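Local coordinates for acyl-CoA thioesterase (Alicyclobacillus acidocaldarius subsp. acidocaldarius, PDB 3RQB), which is of unproven function but, as a double hot-dog protein of the acyl-CoA thioesterase family, probably hydrolyses acyl-CoA thioesters to free acid and coenzyme A, at residues B[19-23]-B[24-28]; B[51-55]-B[56-60]; B[156-159]-B[160-163]. All blocks are in the same frame, centred on the assembly; numbering follows the deposited sequence.

Contact 1 (B[19-23]-B[24-28]); sequences SFDGR and QFHGQ
S19 and H26 form the antiparallel hydrogen-bonded pair of a tight reversal of the chain. H26 N donates to S19 O at 2.9 Å, and S19 N returns a bond to H26 O at 3.1 Å. Nearer the bend, F20 and F25 are a non-hydrogen-bonded pair, and a weak bond from D21 N to Q24 O lies at the mouth of the bend.

Side-chain hydrogen bonds centre on D21, whose short carboxylate suits a bend because it can fold back over its own turn. Its CG lies between the backbone N and the carbonyl carbon, which brings OD1 to R23 N at 2.7 Å, approached nearly along the C-O bond, and to Q24 N at 2.9 Å, on the syn side. Two amides therefore hold one oxygen. The other oxygen, OD2, accepts from H26 NE2 at 2.7 Å. This donor comes from above the carboxylate, 64° out of its plane, while OD2 stays within the plane of the imidazole; the two flat groups are turned 72° apart. Such a bond would tend to stabilise a positively charged H26. G22 fits the bend because its positive phi would press a side chain against the preceding carbonyl oxygen.

Apolar packing occupies the other face of the hairpin. F20 CD1 sits over one face of the F25 ring, 3.6 Å from F25 CZ, with the ring planes inclined at 38°. F20 is exposed, whereas F25 is buried and also meets I80.

Strand 25-28 bonds onward to strand 77-87 through F25 and G27. The arrangement is a short beta hairpin with an Asx turn at its bend, added to the margin of the N-terminal hot-dog sheet.

Contact 2 (B[51-55]-B[56-60]); sequences AAMSH and PERLG
R58 turns back beneath the last turn of helix 41-53 and, with H55, makes the close-packed part of this contact. NH1 donates to M53 O at 2.8 Å, tilted 31° from the carbonyl plane. The methyl CE of M53, present as selenomethionine, lies over one face of the guanidinium, toward its rim, 3.4 Å from R58 NH2; the two side chains run alongside each other in the same direction. Arginine suits this place: its long aliphatic part lies against the A52 and M53 carbonyls, and its charge should be favoured beside carbonyl oxygens at the C-terminal end of a helix. A bend at chi2 (-106°) turns the chain across to M53, and a weak bond from NE runs to G60 O at the guanidinium edge. H55 uses ND1 as an acceptor, taking E57 N at 3.1 Å almost within the ring plane, with P56 CD meeting the ring obliquely.

The backbone here is a type I beta turn over residues 55-58. R58 N donates to H55 O at 3.1 Å, and P56 suits the second position because its ring fixes phi near the required value.

The solvent side is looser: P56 and E57 are exposed, and the E57 chain leads its carboxylate away from the helix.

Around the contact, H55 and E57 rest on P84 of strand 77-87, while A52, M53 and R58 all touch F112 of strand 103-113. Between those strands in sheet order, strand 91-100 supplies F94 to A52 and R58, and Q92 bonds to L59 N, tying the link from helix 41-53 to strand 61-69 down against the sheet.

Contact 3 (B[156-159]-B[160-163]); sequences RGSA and FDEV
D161 reaches back across a loop to S158 and G157, and its side chain can be followed atom by atom. CB lies beside the serine, 3.5 Å from S158 OG. CG continues past the same residue, 4.0 Å from S158 N. OD1 then arrives at the backbone, where S158 N gives it a weak hydrogen bond of 3.4 Å and G157 N stands 3.0 Å away. OD2 turns to the following residue and accepts from E162 N at 3.1 Å, on its anti side and 15° out of the carboxylate plane. An aspartate suits the spot because its two oxygens can serve amides before and after it in the loop.

S158 adds a second weak tie. Its chi1 of 60° folds OG back toward the following amides, and the hydroxyl oxygen accepts from F160 N at 3.3 Å, a weak bond in the pattern of an ST turn. The F160 ring starts close to the A159 carbonyl carbon, and S158 OG lies near the ring plane at its edge; the ring also touches P141. G157 has positive phi, a backbone shape that glycine adopts easily.

At the other end, V163 meets R156 crosswise: V163 CG1 lies 3.9 Å from R156 CZ, approaching the guanidinium obliquely. R156 NH2 is engaged in a salt bridge with D165.

K201 NZ bonds to both S158 O and V163 O, joining the two limbs of the loop. The whole is an irregular, side-chain-braced connection between antiparallel strands 150-156 and 168-174, at the outer margin of the C-terminal hot-dog domain.

Overall arrangement
Contacts 1, 2 and 3 follow one another in series along the chain. The first two are neighbours, with centres 13 Å apart, and they touch: F25 of contact 1 packs its CZ against A51 O, 3.3 Å away, and its ring against S54, so the added hairpin leans on the end of helix 41-53. Both belong to the N-terminal half. Contact 3 lies on the opposite side of the chain's centre, its centre about 42 Å from that of contact 1 and 41 Å from that of contact 2. Strands 19-20 and 150-156 are the outermost in the chain, so contacts 1 and 3 mark the two far margins of a double hot-dog architecture.

Contact 1 (B[19-23]-B[24-28])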
ATOM      1  N   SER B  19      14.474   0.673 -23.017  1.00 61.73           N
ATOM      2  CA  SER B  19      15.871   0.772 -23.386  1.00 63.93           C
ATOM      3  C   SER B  19      16.553   1.689 -22.390  1.00 57.28           C
ATOM      4  O   SER B  19      15.933   2.593 -21.831  1.00 54.41           O
ATOM      5  CB  SER B  19      16.027   1.318 -24.803  1.00 70.96           C
ATOM      6  OG  SER B  19      15.977   2.733 -24.801  1.00 76.85           O
ATOM      7  N   PHE B  20      17.834   1.449 -22.161  1.00 56.77           N
ATOM      8  CA  PHE B  20      18.592   2.268 -21.235  1.00 52.58           C
ATOM      9  C   PHE B  20      19.667   3.033 -21.980  1.00 55.22           C
ATOM     10  O   PHE B  20      20.461   2.437 -22.711  1.00 56.71           O
ATOM     11  CB  PHE B  20      19.227   1.393 -20.164  1.00 45.64           C
ATOM     12  CG  PHE B  20      19.814   2.167 -19.029  1.00 49.79           C
ATOM     13  CD1 PHE B  20      19.032   3.031 -18.289  1.00 54.26           C
ATOM     14  CD2 PHE B  20      21.140   2.023 -18.691  1.00 56.70           C
ATOM     15  CE1 PHE B  20      19.564   3.746 -17.230  1.00 54.14           C
ATOM     16  CE2 PHE B  20      21.677   2.733 -17.631  1.00 59.31           C
ATOM     17  CZ  PHE B  20      20.885   3.598 -16.902  1.00 56.37           C
ATOM     18  N   ASP B  21      19.679   4.353 -21.817  1.00 57.62           N
ATOM     19  CA  ASP B  21      20.722   5.165 -22.439  1.00 63.06           C
ATOM     20  C   ASP B  21      21.867   5.414 -21.467  1.00 57.01           C
ATOM     21  O   ASP B  21      22.870   6.034 -21.817  1.00 54.52           O
ATOM     22  CB  ASP B  21      20.169   6.491 -22.979  1.00 67.23           C
ATOM     23  CG  ASP B  21      19.614   7.390 -21.888  1.00 61.99           C
ATOM     24  OD1 ASP B  21      19.927   7.162 -20.705  1.00 52.57           O
ATOM     25  OD2 ASP B  21      18.867   8.332 -22.224  1.00 65.27           O
ATOM     26  N   GLY B  22      21.714   4.909 -20.248  1.00 54.63           N
ATOM     27  CA  GLY B  22      22.715   5.106 -19.216  1.00 57.59           C
ATOM     28  C   GLY B  22      22.310   6.083 -18.121  1.00 58.35           C
ATOM     29  O   GLY B  22      22.951   6.168 -17.079  1.00 54.17           O
ATOM     30  N   ARG B  23      21.246   6.832 -18.367  1.00 62.35           N
ATOM     31  CA  ARG B  23      20.733   7.797 -17.409  1.00 64.35           C
ATOM     32  C   ARG B  23      19.272   7.478 -17.166  1.00 63.52           C
ATOM     33  O   ARG B  23      18.867   7.206 -16.038  1.00 71.14           O
ATOM     34  CB  ARG B  23      20.949   9.245 -17.873  1.00 70.57           C
ATOM     35  CG  ARG B  23      22.256   9.853 -17.347  1.00 72.20           C
ATOM     36  CD  ARG B  23      22.429  11.342 -17.691  1.00 78.68           C
ATOM     37  NE  ARG B  23      23.579  11.935 -16.991  1.00 83.75           N
ATOM     38  CZ  ARG B  23      24.780  12.166 -17.527  1.00 83.14           C
ATOM     39  NH1 ARG B  23      25.029  11.873 -18.799  1.00 77.84           N
ATOM     40  NH2 ARG B  23      25.741  12.700 -16.787  1.00 86.07           N
ATOM     41  N   GLN B  24      18.478   7.539 -18.226  1.00 56.51           N
ATOM     42  CA  GLN B  24      17.056   7.265 -18.112  1.00 52.91           C
ATOM     43  C   GLN B  24      16.579   6.117 -19.020  1.00 49.48           C
ATOM     44  O   GLN B  24      17.265   5.711 -19.963  1.00 52.49           O
ATOM     45  CB  GLN B  24      16.288   8.558 -18.367  1.00 61.36           C
ATOM     46  CG  GLN B  24      16.817   9.710 -17.522  1.00 67.80           C
ATOM     47  CD  GLN B  24      16.207  11.040 -17.894  1.00 72.60           C
ATOM     48  OE1 GLN B  24      16.034  11.915 -17.042  1.00 79.86           O
ATOM     49  NE2 GLN B  24      15.879  11.205 -19.173  1.00 64.37           N
ATOM     50  N   PHE B  25      15.406   5.581 -18.698  1.00 48.68           N
ATOM     51  CA  PHE B  25      14.770   4.525 -19.481  1.00 44.74           C
ATOM     52  C   PHE B  25      13.754   5.080 -20.458  1.00 48.45           C
ATOM     53  O   PHE B  25      13.031   6.035 -20.153  1.00 50.22           O
ATOM     54  CB  PHE B  25      14.063   3.532 -18.566  1.00 39.47           C
ATOM     55  CG  PHE B  25      14.993   2.589 -17.879  1.00 46.53           C
ATOM     56  CD1 PHE B  25      15.403   2.824 -16.573  1.00 47.43           C
ATOM     57  CD2 PHE B  25      15.473   1.471 -18.541  1.00 50.38           C
ATOM     58  CE1 PHE B  25      16.268   1.956 -15.929  1.00 48.04           C
ATOM     59  CE2 PHE B  25      16.340   0.597 -17.904  1.00 54.28           C
ATOM     60  CZ  PHE B  25      16.740   0.842 -16.590  1.00 50.94           C
ATOM     61  N   HIS B  26      13.681   4.463 -21.630  1.00 50.29           N
ATOM     62  CA  HIS B  26      12.759   4.923 -22.650  1.00 48.58           C
ATOM     63  C   HIS B  26      11.741   3.863 -22.962  1.00 46.04           C
ATOM     64  O   HIS B  26      12.066   2.684 -23.048  1.00 55.16           O
ATOM     65  CB  HIS B  26      13.529   5.315 -23.896  1.00 51.74           C
ATOM     66  CG  HIS B  26      14.620   6.293 -23.619  1.00 58.89           C
ATOM     67  ND1 HIS B  26      14.535   7.623 -23.972  1.00 65.31           N
ATOM     68  CD2 HIS B  26      15.803   6.145 -22.981  1.00 62.95           C
ATOM     69  CE1 HIS B  26      15.631   8.247 -23.581  1.00 69.51           C
ATOM     70  NE2 HIS B  26      16.418   7.372 -22.979  1.00 69.24           N
ATOM     71  N   GLY B  27      10.499   4.295 -23.110  1.00 41.06           N
ATOM     72  CA  GLY B  27       9.425   3.397 -23.459  1.00 47.68           C
ATOM     73  C   GLY B  27       8.341   4.130 -24.219  1.00 55.68           C
ATOM     74  O   GLY B  27       8.369   5.356 -24.374  1.00 55.74           O
ATOM     75  N   GLN B  28       7.386   3.364 -24.716  1.00 54.70           N
ATOM     76  CA  GLN B  28       6.239   3.941 -25.371  1.00 50.89           C
ATOM     77  C   GLN B  28       5.043   3.417 -24.640  1.00 47.45           C
ATOM     78  O   GLN B  28       5.033   2.248 -24.239  1.00 47.31           O
ATOM     79  CB  GLN B  28       6.172   3.494 -26.821  1.00 51.22           C
ATOM     80  CG  GLN B  28       6.839   4.444 -27.775  1.00 62.77           C
ATOM     81  CD  GLN B  28       6.882   3.905 -29.190  1.00 71.33           C
ATOM     82  OE1 GLN B  28       7.391   2.811 -29.426  1.00 74.49           O
ATOM     83  NE2 GLN B  28       6.347   4.670 -30.141  1.00 70.65           N
TER

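Contact 2 (B[51-55]-B[56-60])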
ATOM      1  N   ALA B  51      11.885  -1.165 -14.885  1.00 50.16           N
ATOM      2  CA  ALA B  51      12.913  -0.130 -14.855  1.00 51.40           C
ATOM      3  C   ALA B  51      13.950  -0.440 -13.791  1.00 47.82           C
ATOM      4  O   ALA B  51      15.139  -0.495 -14.087  1.00 39.26           O
ATOM      5  CB  ALA B  51      12.290   1.227 -14.589  1.00 49.58           C
ATOM      6  N   ALA B  52      13.486  -0.659 -12.561  1.00 49.54           N
ATOM      7  CA  ALA B  52      14.365  -0.969 -11.439  1.00 43.42           C
ATOM      8  C   ALA B  52      14.963  -2.349 -11.616  1.00 44.65           C
ATOM      9  O   ALA B  52      16.140  -2.562 -11.318  1.00 51.89           O
ATOM     10  CB  ALA B  52      13.609  -0.892 -10.120  1.00 40.51           C
HETATM   11  N   MSE B  53      14.152  -3.291 -12.090  1.00 39.87           N
HETATM   12  CA  MSE B  53      14.659  -4.631 -12.382  1.00 46.48           C
HETATM   13  C   MSE B  53      15.823  -4.624 -13.385  1.00 53.26           C
HETATM   14  O   MSE B  53      16.824  -5.334 -13.212  1.00 54.61           O
HETATM   15  CB  MSE B  53      13.541  -5.509 -12.908  1.00 41.84           C
HETATM   16  CG  MSE B  53      12.527  -5.884 -11.874  1.00 42.47           C
HETATM   17 SE   MSE B  53      11.807  -7.610 -12.339  0.47 79.54          SE
HETATM   18  CE  MSE B  53      13.377  -8.678 -11.854  1.00 44.59           C
ATOM     19  N   SER B  54      15.678  -3.811 -14.427  1.00 46.69           N
ATOM     20  CA  SER B  54      16.676  -3.707 -15.484  1.00 51.93           C
ATOM     21  C   SER B  54      17.854  -2.824 -15.090  1.00 59.08           C
ATOM     22  O   SER B  54      18.858  -2.744 -15.807  1.00 57.57           O
ATOM     23  CB  SER B  54      16.034  -3.150 -16.743  1.00 51.81           C
ATOM     24  OG  SER B  54      14.757  -3.723 -16.931  1.00 61.95           O
ATOM     25  N   HIS B  55      17.724  -2.151 -13.954  1.00 57.56           N
ATOM     26  CA  HIS B  55      18.806  -1.332 -13.458  1.00 53.41           C
ATOM     27  C   HIS B  55      19.985  -2.231 -13.112  1.00 59.05           C
ATOM     28  O   HIS B  55      19.812  -3.290 -12.499  1.00 60.78           O
ATOM     29  CB  HIS B  55      18.357  -0.540 -12.236  1.00 50.12           C
ATOM     30  CG  HIS B  55      19.167   0.691 -11.991  1.00 51.22           C
ATOM     31  ND1 HIS B  55      20.450   0.652 -11.485  1.00 55.53           N
ATOM     32  CD2 HIS B  55      18.881   1.998 -12.194  1.00 45.19           C
ATOM     33  CE1 HIS B  55      20.915   1.884 -11.375  1.00 53.07           C
ATOM     34  NE2 HIS B  55      19.981   2.718 -11.797  1.00 52.69           N
ATOM     35  N   PRO B  56      21.186  -1.816 -13.530  1.00 60.00           N
ATOM     36  CA  PRO B  56      22.458  -2.517 -13.315  1.00 63.84           C
ATOM     37  C   PRO B  56      22.808  -2.684 -11.841  1.00 65.66           C
ATOM     38  O   PRO B  56      23.378  -3.706 -11.447  1.00 67.78           O
ATOM     39  CB  PRO B  56      23.480  -1.595 -13.989  1.00 63.66           C
ATOM     40  CG  PRO B  56      22.797  -0.267 -14.117  1.00 61.44           C
ATOM     41  CD  PRO B  56      21.360  -0.596 -14.333  1.00 56.84           C
ATOM     42  N   GLU B  57      22.469  -1.687 -11.034  1.00 63.33           N
ATOM     43  CA  GLU B  57      22.804  -1.732  -9.617  1.00 66.82           C
ATOM     44  C   GLU B  57      21.867  -2.672  -8.901  1.00 56.48           C
ATOM     45  O   GLU B  57      22.136  -3.090  -7.774  1.00 50.02           O
ATOM     46  CB  GLU B  57      22.669  -0.351  -8.984  1.00 78.94           C
ATOM     47  CG  GLU B  57      23.378   0.757  -9.728  1.00 87.23           C
ATOM     48  CD  GLU B  57      24.852   0.827  -9.409  1.00 91.56           C
ATOM     49  OE1 GLU B  57      25.390   1.955  -9.411  1.00 94.56           O
ATOM     50  OE2 GLU B  57      25.471  -0.236  -9.167  1.00 92.47           O
ATOM     51  N   ARG B  58      20.751  -2.990  -9.547  1.00 52.86           N
ATOM     52  CA  ARG B  58      19.719  -3.758  -8.868  1.00 52.12           C
ATOM     53  C   ARG B  58      20.192  -5.141  -8.445  1.00 55.09           C
ATOM     54  O   ARG B  58      20.785  -5.903  -9.217  1.00 52.83           O
ATOM     55  CB  ARG B  58      18.439  -3.852  -9.685  1.00 44.82           C
ATOM     56  CG  ARG B  58      17.665  -5.118  -9.401  1.00 40.15           C
ATOM     57  CD  ARG B  58      17.817  -6.070 -10.558  1.00 41.20           C
ATOM     58  NE  ARG B  58      17.294  -7.392 -10.256  1.00 48.50           N
ATOM     59  CZ  ARG B  58      17.008  -8.295 -11.184  1.00 58.88           C
ATOM     60  NH1 ARG B  58      17.182  -8.011 -12.469  1.00 58.34           N
ATOM     61  NH2 ARG B  58      16.545  -9.482 -10.827  1.00 66.41           N
ATOM     62  N   LEU B  59      19.924  -5.439  -7.187  1.00 58.25           N
ATOM     63  CA  LEU B  59      20.317  -6.692  -6.602  1.00 59.61           C
ATOM     64  C   LEU B  59      19.089  -7.293  -5.962  1.00 49.97           C
ATOM     65  O   LEU B  59      18.105  -6.594  -5.712  1.00 37.78           O
ATOM     66  CB  LEU B  59      21.419  -6.467  -5.572  1.00 68.32           C
ATOM     67  CG  LEU B  59      22.679  -5.793  -6.129  1.00 76.32           C
ATOM     68  CD1 LEU B  59      23.841  -5.956  -5.169  1.00 77.36           C
ATOM     69  CD2 LEU B  59      23.055  -6.351  -7.499  1.00 78.80           C
ATOM     70  N   GLY B  60      19.146  -8.597  -5.721  1.00 53.08           N
ATOM     71  CA  GLY B  60      18.016  -9.319  -5.179  1.00 51.61           C
ATOM     72  C   GLY B  60      16.810  -9.274  -6.100  1.00 54.55           C
ATOM     73  O   GLY B  60      16.901  -8.923  -7.281  1.00 54.95           O
TER

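Contact 3 (B[156-159]-B[160-163])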
ATOM      1  N   ARG B 156     -17.434 -15.116  -9.136  1.00 58.11           N
ATOM      2  CA  ARG B 156     -18.512 -14.299  -8.585  1.00 54.74           C
ATOM      3  C   ARG B 156     -18.116 -12.829  -8.654  1.00 54.96           C
ATOM      4  O   ARG B 156     -17.029 -12.499  -9.136  1.00 60.08           O
ATOM      5  CB  ARG B 156     -18.829 -14.702  -7.141  1.00 45.51           C
ATOM      6  CG  ARG B 156     -17.902 -14.093  -6.117  1.00 39.94           C
ATOM      7  CD  ARG B 156     -18.405 -14.309  -4.707  1.00 38.44           C
ATOM      8  NE  ARG B 156     -19.592 -13.512  -4.412  1.00 48.68           N
ATOM      9  CZ  ARG B 156     -19.987 -13.194  -3.182  1.00 62.34           C
ATOM     10  NH1 ARG B 156     -19.278 -13.590  -2.128  1.00 73.37           N
ATOM     11  NH2 ARG B 156     -21.085 -12.474  -3.001  1.00 60.27           N
ATOM     12  N   GLY B 157     -18.993 -11.954  -8.168  1.00 50.95           N
ATOM     13  CA  GLY B 157     -18.676 -10.539  -8.072  1.00 56.61           C
ATOM     14  C   GLY B 157     -18.509  -9.719  -9.347  1.00 59.39           C
ATOM     15  O   GLY B 157     -17.430  -9.173  -9.588  1.00 61.59           O
ATOM     16  N   SER B 158     -19.538  -9.657 -10.188  1.00 55.66           N
ATOM     17  CA  SER B 158     -19.467  -8.773 -11.352  1.00 54.69           C
ATOM     18  C   SER B 158     -20.454  -7.614 -11.258  1.00 52.95           C
ATOM     19  O   SER B 158     -21.150  -7.456 -10.250  1.00 51.89           O
ATOM     20  CB  SER B 158     -19.665  -9.541 -12.668  1.00 56.52           C
ATOM     21  OG  SER B 158     -20.927 -10.187 -12.722  1.00 60.64           O
ATOM     22  N   ALA B 159     -20.488  -6.795 -12.304  1.00 52.84           N
ATOM     23  CA  ALA B 159     -21.525  -5.777 -12.442  1.00 54.85           C
ATOM     24  C   ALA B 159     -22.802  -6.342 -13.116  1.00 51.62           C
ATOM     25  O   ALA B 159     -23.813  -5.641 -13.257  1.00 43.72           O
ATOM     26  CB  ALA B 159     -20.987  -4.574 -13.208  1.00 47.79           C
ATOM     27  N   PHE B 160     -22.719  -7.585 -13.592  1.00 50.20           N
ATOM     28  CA  PHE B 160     -23.880  -8.314 -14.101  1.00 55.69           C
ATOM     29  C   PHE B 160     -24.490  -9.318 -13.136  1.00 63.33           C
ATOM     30  O   PHE B 160     -25.510  -9.937 -13.431  1.00 68.38           O
ATOM     31  CB  PHE B 160     -23.504  -8.939 -15.430  1.00 61.87           C
ATOM     32  CG  PHE B 160     -22.778  -7.978 -16.312  1.00 70.05           C
ATOM     33  CD1 PHE B 160     -21.394  -7.865 -16.244  1.00 69.79           C
ATOM     34  CD2 PHE B 160     -23.482  -7.116 -17.145  1.00 69.66           C
ATOM     35  CE1 PHE B 160     -20.718  -6.944 -17.032  1.00 64.43           C
ATOM     36  CE2 PHE B 160     -22.813  -6.194 -17.938  1.00 66.13           C
ATOM     37  CZ  PHE B 160     -21.430  -6.108 -17.883  1.00 60.63           C
ATOM     38  N   ASP B 161     -23.868  -9.449 -11.970  1.00 66.81           N
ATOM     39  CA  ASP B 161     -24.228 -10.475 -11.008  1.00 64.53           C
ATOM     40  C   ASP B 161     -25.445 -10.037 -10.216  1.00 63.33           C
ATOM     41  O   ASP B 161     -25.895  -8.894 -10.333  1.00 59.22           O
ATOM     42  CB  ASP B 161     -23.058 -10.651 -10.033  1.00 68.42           C
ATOM     43  CG  ASP B 161     -22.713 -12.102  -9.788  1.00 75.80           C
ATOM     44  OD1 ASP B 161     -21.509 -12.405  -9.661  1.00 65.24           O
ATOM     45  OD2 ASP B 161     -23.642 -12.937  -9.718  1.00 90.10           O
ATOM     46  N   GLU B 162     -25.945 -10.936  -9.372  1.00 70.20           N
ATOM     47  CA  GLU B 162     -27.020 -10.609  -8.445  1.00 77.61           C
ATOM     48  C   GLU B 162     -26.407 -10.296  -7.100  1.00 73.80           C
ATOM     49  O   GLU B 162     -27.106  -9.989  -6.129  1.00 70.50           O
ATOM     50  CB  GLU B 162     -27.978 -11.783  -8.306  1.00 88.99           C
ATOM     51  CG  GLU B 162     -29.428 -11.411  -8.514  1.00101.23           C
ATOM     52  CD  GLU B 162     -29.996 -12.011  -9.788  1.00115.58           C
ATOM     53  OE1 GLU B 162     -30.730 -13.018  -9.691  1.00120.56           O
ATOM     54  OE2 GLU B 162     -29.708 -11.480 -10.884  1.00120.70           O
ATOM     55  N   VAL B 163     -25.080 -10.383  -7.071  1.00 72.84           N
ATOM     56  CA  VAL B 163     -24.285 -10.279  -5.851  1.00 71.56           C
ATOM     57  C   VAL B 163     -24.270  -8.875  -5.251  1.00 72.25           C
ATOM     58  O   VAL B 163     -23.880  -7.906  -5.904  1.00 74.64           O
ATOM     59  CB  VAL B 163     -22.842 -10.723  -6.135  1.00 66.80           C
ATOM     60  CG1 VAL B 163     -21.928 -10.328  -4.992  1.00 70.15           C
ATOM     61  CG2 VAL B 163     -22.793 -12.220  -6.392  1.00 61.72           C
TER